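Local coordinates for iron-rich dpsA-homolog protein (Halobacterium salinarum, PDB 1TJO) that assembles into a hollow dodecamer that stores iron as a ferric mineral core and, like other Dps proteins, probably shields DNA from oxidative damage, at residues K50-V55 and D62-L67; S118-M123 and H168-D173; A33-L38 and E83-L88; E28-A33 and E138-L143. One frame throughout, in Å; residues are numbered along the deposited sequence.

From the N terminus, helix 24-54 supplies the first half of contacts 4, 3 and 1 in turn. Contact 1 closes first, joining the end of that helix to the start of helix 60-87 across a short connection. Contact 3 closes next, pairing the same two helices toward their other ends and so enclosing contact 1. Contact 2 then opens on helix 115-142; contact 4 closes farther along that helix, enclosing contacts 3 and 1, and contact 2 closes only at the end of helix 146-169, so contacts 2 and 4 cross. Contacts 3 and 4 share Ala33 and touch at one end of the bundle; contacts 1 and 2 touch at the other, through His51-Asp122 and Tyr169-Asp62.

Contact 1 (K50-V55 and D62-L67); sequences KHHWNV and DLHLFL. With FE (Fe (III) ion), chain J.
The intersubunit iron site of the Dps family is built here on His52, whose ring lies in an offset stack on His64 where helices 24-54 and 60-87 form the first antiparallel hairpin of the ferritin-like bundle. The two planes are 10° from parallel, and CE1 of His52 sits 3.2 Å from CE1 of His64, each CE1 lying over the other ring's face, near its rim. A reciprocal pair of hydrogen bonds fixes both rings. His52 ND1 donates to the backbone O of His64 at 2.7 Å, with that oxygen in the plane of the His52 ring. In return, His64 ND1 reaches the O of His52, also at 2.7 Å, approaching from above the carbonyl plane. CG stands anti to the backbone N in both residues (chi1 164° in His52, 177° in His64), which swings each ring across the gap between helices. Histidine suits position 52 because one ring nitrogen can grip the partner helix while the other, NE2, binds the iron at 2.2 Å. Two waters also bind this metal, and Asp79 and Glu83 of a neighbouring subunit add their carboxylates. With an alanine in place of His64, the O of His52 would probably lose its ND1 donor and the His52 ring its stacked partner, leaving the iron ligand less firmly oriented. Compact apolar groups close the hairpin beside the rings. Leu67 sets its CB 3.8 Å from His52 CB and its CD1 3.7 Å from His52 N, while Val55 CG2 meets Leu63 CD1 at 3.9 Å.

Contact 2 (S118-M123 and H168-D173); sequences SLANDM and HYLEDD. With MG (magnesium ion), chain H.
Leu170 sets its two methyls against Leu119 and Ala120 of helix 115-142. A chi1 of -67° keeps CG beside the backbone N, and from there the methyls part: CD1 comes within 4.0 Å of the backbone N of Ala120, and CD2 lies 4.2 Å from Leu119 CB. The small Ala120 leaves room for CD1 to come this near the backbone. Met123 runs past Leu170 in the opposite direction, its flexible thioether bringing SD to 4.2 Å from Leu170 CD1. Leu119 instead slants across Tyr169, CD2 meeting CB at 4.0 Å, while the tyrosine hydroxyl is engaged with Asp62. Leu175 of a neighbouring subunit packs on Leu119, Tyr169 and Leu170 alike.

The chain beside this apolar patch carries a metal site. His168 NE2 binds a magnesium ion at 2.6 Å, together with three waters, Glu56 of one neighbouring subunit and Gln86 of another; one of those waters also donates to Glu171 OE2 at 2.9 Å. His168 and Glu171 are both assigned to iron translocation, so the magnesium may mark part of that route. A polar tie comes from just before residues 118-123, where Arg116 NH2 is hydrogen-bonded to the O of Leu170. Between 118-123 and 168-173 themselves only methyls, methylenes, a thioether and a little backbone meet, which is consistent with van der Waals contact and partial burial.

Contact 3 (A33-L38 and E83-L88); sequences ALNADL and ERVQAL. With FE (Fe (III) ion), chain F; MG (magnesium ion), chain Q.
Leu34 and Val85 meet in the core of the ferritin-like four-helix bundle, where helices 24-54 and 60-87 run antiparallel; the axes of the short helical segments 33-38 and 83-87 pass 9.5 Å apart. Leu34 CB lies 3.6 Å from Val85 CG2, the tightest touch between the segments. Beyond CB the chain turns away from the carbonyl carbon (chi1 -66°) and forks at CG, from which CD1 reaches the aliphatic CG of Arg84 at 3.8 Å and Leu88 CD1 at 4.2 Å. The side chain also touches Thr148 and Leu152 of helix 146-169, so a branched leucine serves both neighbours here. Val85 answers with two methyls, and both touch the amide of Asn35, CG2 at OD1 and CG1 at ND2; that amide crosses the valine at about a right angle and is held by the backbone of Val91 and His93.

Arginine suits position 84 because its methylenes pack on Leu34 while the guanidinium leads away, one face under Leu88 CD2, to salt bridges with Asp145 and with Glu160 of a neighbouring subunit. Other faces of the same helix turn carry metal ligands. Glu83, extended beyond CG, puts OE1 1.9 Å from the iron, sharing it with Asp79 of the same chain and His52 of a neighbouring subunit. Gln86 bends at chi2 and places OE1 2.4 Å from a magnesium ion, also bound by Glu56 and His168 of two other subunits. One of this ion's waters, 2.1 Å from the magnesium, donates a hydrogen bond to the backbone O of Gln86 at 2.9 Å.

Contact 4 (E28-A33 and E138-L143); sequences EQCVDA and ELAENL
Leu143 packs against Gln29 and Cys30 where the start of helix 24-54 meets the end of helix 115-142, two antiparallel members of the four-helix bundle; the helical segments 28-33 and 138-142 lie 167° apart in direction. The apolar touches come first. Leu143 CD1 settles between two atoms of the other helix, 3.7 Å from Gln29 CB and 3.7 Å from Cys30 SG. The first torsion of Leu143, -61°, brings both methyls across the gap. Cys30 is small enough to fit in the buried layer, its sulfur also lying 4.4 Å from Ala140 CB. One turn along, Leu139 CD2 covers Ala33 CB at 3.9 Å, a leucine filling what the short alanine leaves.

A second group pairs methyls with polar atoms by van der Waals contact. The extended Gln29 crosses Leu143 obliquely and lays its amide against CD2, NE2 being 3.7 Å away. Leu139 CD2 likewise rests 3.7 Å from the backbone O of Gln29. A glutamine suits this partly exposed margin because its CB packs on Leu143 CD1 while its amide lies along CD2. Cutting Leu143 back to an alanine is likely to leave Gln29 CB and Cys30 SG without the methyl that packs on both, and the Gln29 amide freer to swing.

Around the pair, Cys30 also packs on Leu88, Ala140 leans on Thr148 and Ala149, and Arg26 donates to the backbone O of Leu143, so this corner joins helices 24-54, 115-142 and 146-169, with the segment following helix 60-87 packed alongside.

Contact 1 (K50-V55 and D62-L67)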
# COMPACT_ATOMS: atom_id res chain seq x y z
N LYS A 50 -8.70 29.38 -8.45
CA LYS A 50 -9.94 30.09 -8.70
C LYS A 50 -10.85 29.31 -9.64
O LYS A 50 -12.03 29.14 -9.39
CB LYS A 50 -9.64 31.42 -9.36
CG LYS A 50 -10.87 32.19 -9.71
CD LYS A 50 -10.46 33.52 -10.31
CE LYS A 50 -11.69 34.32 -10.64
NZ LYS A 50 -11.42 35.61 -11.37
N HIS A 51 -10.30 28.89 -10.76
CA HIS A 51 -11.09 28.18 -11.75
C HIS A 51 -11.59 26.81 -11.27
O HIS A 51 -12.74 26.45 -11.58
CB HIS A 51 -10.33 28.12 -13.06
CG HIS A 51 -10.08 29.48 -13.64
ND1 HIS A 51 -9.12 29.72 -14.59
CD2 HIS A 51 -10.66 30.67 -13.36
CE1 HIS A 51 -9.13 31.02 -14.88
NE2 HIS A 51 -10.05 31.61 -14.15
N HIS A 52 -10.73 26.07 -10.56
CA HIS A 52 -11.10 24.85 -9.81
C HIS A 52 -12.31 25.07 -8.87
O HIS A 52 -13.25 24.34 -8.90
CB HIS A 52 -9.84 24.38 -9.08
CG HIS A 52 -10.04 23.40 -7.98
ND1 HIS A 52 -10.22 22.05 -8.22
CD2 HIS A 52 -9.94 23.54 -6.64
CE1 HIS A 52 -10.23 21.40 -7.06
NE2 HIS A 52 -10.08 22.28 -6.08
N TRP A 53 -12.29 26.15 -8.10
CA TRP A 53 -13.36 26.42 -7.17
C TRP A 53 -14.66 26.75 -7.87
O TRP A 53 -15.72 26.33 -7.43
CB TRP A 53 -12.97 27.59 -6.26
CG TRP A 53 -11.78 27.36 -5.36
CD1 TRP A 53 -11.35 26.16 -4.76
CD2 TRP A 53 -10.86 28.35 -4.92
NE1 TRP A 53 -10.22 26.38 -4.04
CE2 TRP A 53 -9.91 27.71 -4.09
CE3 TRP A 53 -10.75 29.70 -5.12
CZ2 TRP A 53 -8.89 28.41 -3.47
CZ3 TRP A 53 -9.74 30.39 -4.50
CH2 TRP A 53 -8.83 29.75 -3.71
N ASN A 54 -14.59 27.49 -8.97
CA ASN A 54 -15.76 28.15 -9.50
C ASN A 54 -16.37 27.40 -10.69
O ASN A 54 -17.50 27.69 -11.06
CB ASN A 54 -15.41 29.58 -9.92
CG ASN A 54 -15.21 30.51 -8.73
OD1 ASN A 54 -16.05 30.60 -7.88
ND2 ASN A 54 -14.09 31.19 -8.68
N VAL A 55 -15.65 26.46 -11.30
CA VAL A 55 -16.13 25.84 -12.51
C VAL A 55 -17.50 25.18 -12.29
O VAL A 55 -17.72 24.47 -11.30
CB VAL A 55 -15.11 24.86 -13.18
CG1 VAL A 55 -14.75 23.69 -12.25
CG2 VAL A 55 -15.62 24.40 -14.54
N ASP A 62 -15.03 16.88 -14.08
CA ASP A 62 -13.80 16.53 -14.75
C ASP A 62 -12.85 17.75 -14.73
O ASP A 62 -11.65 17.63 -14.42
CB ASP A 62 -14.04 16.12 -16.18
CG ASP A 62 -12.75 15.81 -16.88
OD1 ASP A 62 -12.38 16.56 -17.81
OD2 ASP A 62 -12.03 14.85 -16.49
N LEU A 63 -13.40 18.94 -15.01
CA LEU A 63 -12.56 20.13 -14.98
C LEU A 63 -12.11 20.50 -13.59
O LEU A 63 -10.99 20.95 -13.37
CB LEU A 63 -13.28 21.31 -15.60
CG LEU A 63 -13.40 21.28 -17.10
CD1 LEU A 63 -14.51 22.20 -17.59
CD2 LEU A 63 -12.01 21.64 -17.68
N HIS A 64 -12.98 20.30 -12.62
CA HIS A 64 -12.63 20.58 -11.23
C HIS A 64 -11.43 19.73 -10.82
O HIS A 64 -10.48 20.25 -10.25
CB HIS A 64 -13.84 20.30 -10.33
CG HIS A 64 -13.61 20.47 -8.87
ND1 HIS A 64 -13.60 21.70 -8.25
CD2 HIS A 64 -13.46 19.55 -7.89
CE1 HIS A 64 -13.39 21.53 -6.95
NE2 HIS A 64 -13.32 20.24 -6.70
N LEU A 65 -11.45 18.45 -11.19
CA LEU A 65 -10.37 17.53 -10.86
C LEU A 65 -9.13 17.96 -11.62
O LEU A 65 -8.04 18.02 -11.02
CB LEU A 65 -10.81 16.11 -11.18
CG LEU A 65 -11.88 15.65 -10.19
CD1 LEU A 65 -12.54 14.33 -10.71
CD2 LEU A 65 -11.32 15.52 -8.77
N PHE A 66 -9.27 18.23 -12.92
CA PHE A 66 -8.09 18.57 -13.73
C PHE A 66 -7.43 19.82 -13.17
O PHE A 66 -6.19 19.90 -13.07
CB PHE A 66 -8.45 18.76 -15.23
CG PHE A 66 -7.39 19.49 -16.02
CD1 PHE A 66 -6.20 18.87 -16.34
CD2 PHE A 66 -7.53 20.81 -16.34
CE1 PHE A 66 -5.18 19.57 -17.02
CE2 PHE A 66 -6.52 21.50 -16.98
CZ PHE A 66 -5.35 20.87 -17.30
N LEU A 67 -8.24 20.84 -12.88
CA LEU A 67 -7.71 22.15 -12.47
C LEU A 67 -7.07 22.02 -11.09
O LEU A 67 -6.05 22.67 -10.83
CB LEU A 67 -8.77 23.25 -12.50
CG LEU A 67 -9.28 23.60 -13.89
CD1 LEU A 67 -10.63 24.32 -13.85
CD2 LEU A 67 -8.23 24.45 -14.61
FE FE J . -10.24 21.89 -3.93
O HOH W 1 -10.73 19.99 -4.08
O HOH W 2 -8.09 21.07 -3.96

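Contact 2 (S118-M123 and H168-D173)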
# COMPACT_ATOMS: atom_id res chain seq x y z
N SER A 118 -12.27 31.46 -18.89
CA SER A 118 -11.37 31.13 -17.82
C SER A 118 -10.20 30.29 -18.33
O SER A 118 -9.06 30.64 -18.11
CB SER A 118 -12.09 30.43 -16.65
OG SER A 118 -13.14 31.26 -16.15
N LEU A 119 -10.48 29.20 -19.03
CA LEU A 119 -9.42 28.39 -19.56
C LEU A 119 -8.55 29.11 -20.58
O LEU A 119 -7.35 28.90 -20.57
CB LEU A 119 -9.96 27.10 -20.16
CG LEU A 119 -10.07 25.82 -19.33
CD1 LEU A 119 -10.01 25.90 -17.82
CD2 LEU A 119 -11.11 24.89 -19.90
N ALA A 120 -9.14 29.97 -21.41
CA ALA A 120 -8.33 30.70 -22.38
C ALA A 120 -7.36 31.65 -21.66
O ALA A 120 -6.21 31.82 -22.07
CB ALA A 120 -9.21 31.46 -23.30
N ASN A 121 -7.82 32.26 -20.58
CA ASN A 121 -6.94 33.12 -19.78
C ASN A 121 -5.78 32.31 -19.15
O ASN A 121 -4.60 32.77 -19.10
CB ASN A 121 -7.74 33.83 -18.68
CG ASN A 121 -8.63 34.92 -19.19
OD1 ASN A 121 -8.38 35.47 -20.25
ND2 ASN A 121 -9.64 35.30 -18.42
N ASP A 122 -6.09 31.08 -18.73
CA ASP A 122 -5.06 30.21 -18.16
C ASP A 122 -4.06 29.80 -19.20
O ASP A 122 -2.87 29.75 -18.94
CB ASP A 122 -5.67 28.95 -17.51
CG ASP A 122 -6.52 29.28 -16.33
OD1 ASP A 122 -6.32 30.39 -15.74
OD2 ASP A 122 -7.41 28.47 -15.91
N MET A 123 -4.55 29.46 -20.37
CA MET A 123 -3.74 29.03 -21.50
C MET A 123 -2.69 30.09 -21.84
O MET A 123 -1.56 29.75 -22.10
CB MET A 123 -4.61 28.73 -22.73
CG MET A 123 -3.92 27.71 -23.62
SD MET A 123 -4.92 27.20 -25.05
CE MET A 123 -5.03 28.60 -25.81
N HIS A 168 -6.73 21.14 -25.63
CA HIS A 168 -7.76 20.15 -25.95
C HIS A 168 -9.15 20.39 -25.45
O HIS A 168 -10.09 20.16 -26.20
CB HIS A 168 -7.30 18.76 -25.62
CG HIS A 168 -6.40 18.19 -26.66
ND1 HIS A 168 -6.23 16.83 -26.84
CD2 HIS A 168 -5.66 18.80 -27.62
CE1 HIS A 168 -5.39 16.64 -27.85
NE2 HIS A 168 -5.03 17.82 -28.33
N TYR A 169 -9.29 20.90 -24.22
CA TYR A 169 -10.63 21.17 -23.69
C TYR A 169 -11.37 22.22 -24.53
O TYR A 169 -12.59 22.17 -24.63
CB TYR A 169 -10.55 21.72 -22.30
CG TYR A 169 -10.50 20.68 -21.20
CD1 TYR A 169 -11.51 19.73 -21.05
CD2 TYR A 169 -9.42 20.64 -20.33
CE1 TYR A 169 -11.48 18.82 -20.01
CE2 TYR A 169 -9.37 19.70 -19.32
CZ TYR A 169 -10.40 18.81 -19.16
OH TYR A 169 -10.37 17.91 -18.10
N LEU A 170 -10.59 23.15 -25.11
CA LEU A 170 -11.08 24.26 -25.93
C LEU A 170 -11.31 23.94 -27.39
O LEU A 170 -11.88 24.76 -28.13
CB LEU A 170 -10.13 25.46 -25.84
CG LEU A 170 -10.09 26.09 -24.45
CD1 LEU A 170 -9.04 27.17 -24.30
CD2 LEU A 170 -11.48 26.63 -24.02
N GLU A 171 -10.85 22.79 -27.82
CA GLU A 171 -11.00 22.39 -29.22
C GLU A 171 -12.43 22.19 -29.64
O GLU A 171 -13.29 21.86 -28.85
CB GLU A 171 -10.23 21.13 -29.54
CG GLU A 171 -8.78 21.42 -29.87
CD GLU A 171 -8.58 21.96 -31.26
OE1 GLU A 171 -9.57 22.19 -32.00
OE2 GLU A 171 -7.40 22.15 -31.61
N ASP A 172 -12.68 22.39 -30.94
CA ASP A 172 -14.04 22.38 -31.45
C ASP A 172 -14.56 21.00 -31.86
O ASP A 172 -14.88 20.74 -33.01
CB ASP A 172 -14.17 23.33 -32.65
CG ASP A 172 -13.29 22.94 -33.83
OD1 ASP A 172 -12.40 22.08 -33.75
OD2 ASP A 172 -13.47 23.46 -34.95
N ASP A 173 -14.64 20.12 -30.88
CA ASP A 173 -15.28 18.83 -31.05
C ASP A 173 -16.03 18.55 -29.76
O ASP A 173 -15.78 19.16 -28.72
CB ASP A 173 -14.23 17.76 -31.33
CG ASP A 173 -14.81 16.47 -31.95
OD1 ASP A 173 -16.00 16.45 -32.36
OD2 ASP A 173 -14.06 15.45 -32.09
MG MG H . -4.62 18.51 -30.76
O HOH W 3 -5.23 20.54 -30.63
O HOH W 4 -2.97 19.06 -29.98
O HOH W 5 -4.21 18.82 -32.65

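Contact 3 (A33-L38 and E83-L88)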
# COMPACT_ATOMS: atom_id res chain seq x y z
N ALA A 33 16.27 34.87 -13.12
CA ALA A 33 15.38 34.12 -13.99
C ALA A 33 14.39 33.30 -13.18
O ALA A 33 13.19 33.35 -13.43
CB ALA A 33 16.16 33.24 -14.88
N LEU A 34 14.89 32.55 -12.20
CA LEU A 34 14.04 31.68 -11.40
C LEU A 34 12.98 32.50 -10.62
O LEU A 34 11.84 32.07 -10.50
CB LEU A 34 14.90 30.86 -10.43
CG LEU A 34 15.84 29.83 -11.08
CD1 LEU A 34 16.81 29.34 -10.07
CD2 LEU A 34 15.05 28.70 -11.64
N ASN A 35 13.36 33.62 -10.04
CA ASN A 35 12.41 34.45 -9.27
C ASN A 35 11.30 34.99 -10.14
O ASN A 35 10.12 35.09 -9.74
CB ASN A 35 13.14 35.60 -8.54
CG ASN A 35 13.12 35.42 -7.03
OD1 ASN A 35 12.33 34.61 -6.51
ND2 ASN A 35 13.96 36.17 -6.32
N ALA A 36 11.66 35.35 -11.38
CA ALA A 36 10.65 35.85 -12.31
C ALA A 36 9.65 34.73 -12.63
O ALA A 36 8.42 34.97 -12.66
CB ALA A 36 11.36 36.37 -13.57
N ASP A 37 10.18 33.53 -12.85
CA ASP A 37 9.37 32.32 -13.08
C ASP A 37 8.51 32.02 -11.89
O ASP A 37 7.35 31.75 -12.04
CB ASP A 37 10.22 31.10 -13.38
CG ASP A 37 10.85 31.14 -14.73
OD1 ASP A 37 10.36 31.94 -15.59
OD2 ASP A 37 11.86 30.41 -15.01
N LEU A 38 9.08 32.08 -10.70
CA LEU A 38 8.33 31.81 -9.49
C LEU A 38 7.10 32.68 -9.37
O LEU A 38 6.05 32.24 -8.98
CB LEU A 38 9.25 32.02 -8.29
CG LEU A 38 8.60 32.00 -6.90
CD1 LEU A 38 7.95 30.68 -6.62
CD2 LEU A 38 9.67 32.24 -5.85
N GLU A 83 12.96 26.99 -3.83
CA GLU A 83 14.06 26.34 -3.11
C GLU A 83 15.40 26.47 -3.86
O GLU A 83 16.44 26.59 -3.21
CB GLU A 83 13.71 24.89 -2.82
CG GLU A 83 12.51 24.90 -1.85
CD GLU A 83 12.10 23.55 -1.31
OE1 GLU A 83 11.13 23.46 -0.50
OE2 GLU A 83 12.77 22.58 -1.69
N ARG A 84 15.35 26.49 -5.18
CA ARG A 84 16.58 26.69 -5.98
C ARG A 84 17.10 28.12 -5.85
O ARG A 84 18.31 28.32 -5.72
CB ARG A 84 16.36 26.28 -7.44
CG ARG A 84 17.63 26.15 -8.23
CD ARG A 84 18.54 25.04 -7.70
NE ARG A 84 19.74 24.96 -8.49
CZ ARG A 84 20.82 24.24 -8.15
NH1 ARG A 84 20.80 23.49 -7.04
NH2 ARG A 84 21.90 24.28 -8.93
N VAL A 85 16.22 29.12 -5.87
CA VAL A 85 16.65 30.49 -5.58
C VAL A 85 17.38 30.56 -4.26
O VAL A 85 18.46 31.11 -4.19
CB VAL A 85 15.47 31.44 -5.50
CG1 VAL A 85 15.84 32.83 -4.95
CG2 VAL A 85 14.89 31.60 -6.93
N GLN A 86 16.79 29.96 -3.24
CA GLN A 86 17.41 29.96 -1.92
C GLN A 86 18.74 29.19 -1.89
O GLN A 86 19.71 29.70 -1.32
CB GLN A 86 16.42 29.42 -0.90
CG GLN A 86 16.57 30.01 0.44
CD GLN A 86 17.66 29.33 1.14
OE1 GLN A 86 18.40 29.91 1.94
NE2 GLN A 86 17.84 28.09 0.80
N ALA A 87 18.83 28.06 -2.58
CA ALA A 87 20.04 27.26 -2.63
C ALA A 87 21.18 28.01 -3.28
O ALA A 87 22.33 27.82 -2.89
CB ALA A 87 19.84 25.95 -3.32
N LEU A 88 20.84 28.88 -4.24
CA LEU A 88 21.83 29.68 -4.94
C LEU A 88 22.15 30.99 -4.22
O LEU A 88 22.88 31.83 -4.74
CB LEU A 88 21.38 29.95 -6.36
CG LEU A 88 21.29 28.73 -7.28
CD1 LEU A 88 20.76 29.14 -8.58
CD2 LEU A 88 22.62 28.04 -7.45
FE FE F . 9.42 22.66 -0.30
MG MG Q . 20.69 29.49 2.59
O HOH W 6 21.24 28.50 0.82
O HOH W 7 7.33 21.87 -0.09
O HOH W 8 10.05 20.87 0.10
O HOH W 9 21.18 31.54 2.19
O HOH W 10 22.65 29.22 3.25

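Contact 4 (E28-A33 and E138-L143)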
# COMPACT_ATOMS: atom_id res chain seq x y z
N GLU A 28 23.54 34.92 -9.52
CA GLU A 28 22.64 36.07 -9.69
C GLU A 28 21.85 36.02 -11.00
O GLU A 28 20.65 36.35 -11.03
CB GLU A 28 23.42 37.37 -9.56
CG GLU A 28 22.53 38.59 -9.44
CD GLU A 28 23.34 39.86 -9.36
OE1 GLU A 28 24.57 39.78 -9.13
OE2 GLU A 28 22.73 40.94 -9.56
N GLN A 29 22.49 35.58 -12.09
CA GLN A 29 21.80 35.47 -13.38
C GLN A 29 20.70 34.42 -13.34
O GLN A 29 19.60 34.65 -13.81
CB GLN A 29 22.78 35.12 -14.49
CG GLN A 29 23.71 36.25 -14.79
CD GLN A 29 24.80 35.87 -15.80
OE1 GLN A 29 24.53 35.75 -16.99
NE2 GLN A 29 26.01 35.66 -15.31
N CYS A 30 21.02 33.29 -12.74
CA CYS A 30 20.05 32.22 -12.56
C CYS A 30 18.92 32.66 -11.63
O CYS A 30 17.79 32.40 -11.92
CB CYS A 30 20.73 30.97 -12.02
SG CYS A 30 21.58 30.00 -13.32
N VAL A 31 19.23 33.32 -10.51
CA VAL A 31 18.20 33.71 -9.55
C VAL A 31 17.25 34.72 -10.16
O VAL A 31 16.07 34.65 -9.94
CB VAL A 31 18.82 34.24 -8.26
CG1 VAL A 31 17.83 35.05 -7.43
CG2 VAL A 31 19.41 33.12 -7.49
N ASP A 32 17.76 35.66 -10.94
CA ASP A 32 16.90 36.63 -11.61
C ASP A 32 15.85 35.94 -12.45
O ASP A 32 14.64 36.30 -12.42
CB ASP A 32 17.73 37.58 -12.50
CG ASP A 32 18.61 38.54 -11.71
OD1 ASP A 32 18.52 38.60 -10.45
OD2 ASP A 32 19.43 39.30 -12.29
N ALA A 33 16.27 34.87 -13.12
CA ALA A 33 15.38 34.12 -13.99
C ALA A 33 14.39 33.30 -13.18
O ALA A 33 13.19 33.35 -13.43
CB ALA A 33 16.16 33.24 -14.88
N GLU A 138 18.12 27.36 -21.29
CA GLU A 138 19.32 27.67 -22.06
C GLU A 138 20.29 28.55 -21.27
O GLU A 138 21.50 28.34 -21.29
CB GLU A 138 18.90 28.38 -23.34
CG GLU A 138 18.14 27.44 -24.26
CD GLU A 138 17.59 28.13 -25.49
OE1 GLU A 138 16.64 27.54 -26.08
OE2 GLU A 138 18.08 29.25 -25.85
N LEU A 139 19.76 29.51 -20.52
CA LEU A 139 20.57 30.37 -19.68
C LEU A 139 21.34 29.53 -18.67
O LEU A 139 22.54 29.69 -18.51
CB LEU A 139 19.70 31.41 -18.96
CG LEU A 139 20.38 32.22 -17.86
CD1 LEU A 139 21.39 33.14 -18.51
CD2 LEU A 139 19.38 33.00 -17.09
N ALA A 140 20.63 28.63 -17.98
CA ALA A 140 21.27 27.80 -16.97
C ALA A 140 22.32 26.89 -17.59
O ALA A 140 23.41 26.77 -17.05
CB ALA A 140 20.20 27.00 -16.17
N GLU A 141 22.03 26.28 -18.73
CA GLU A 141 23.01 25.35 -19.29
C GLU A 141 24.26 26.12 -19.77
O GLU A 141 25.40 25.68 -19.56
CB GLU A 141 22.38 24.42 -20.33
CG GLU A 141 21.64 23.26 -19.66
CD GLU A 141 22.00 21.83 -20.11
OE1 GLU A 141 22.21 21.70 -21.35
OE2 GLU A 141 22.02 20.82 -19.25
N ASN A 142 24.04 27.32 -20.28
CA ASN A 142 25.14 28.16 -20.76
C ASN A 142 26.05 28.62 -19.64
O ASN A 142 27.26 28.79 -19.86
CB ASN A 142 24.60 29.39 -21.51
CG ASN A 142 24.09 29.05 -22.90
OD1 ASN A 142 23.33 29.82 -23.50
ND2 ASN A 142 24.48 27.88 -23.41
N LEU A 143 25.49 28.82 -18.45
CA LEU A 143 26.28 29.12 -17.25
C LEU A 143 26.88 27.87 -16.58
O LEU A 143 27.59 28.01 -15.61
CB LEU A 143 25.44 29.88 -16.22
CG LEU A 143 24.88 31.24 -16.65
CD1 LEU A 143 23.86 31.74 -15.67
CD2 LEU A 143 25.99 32.26 -16.82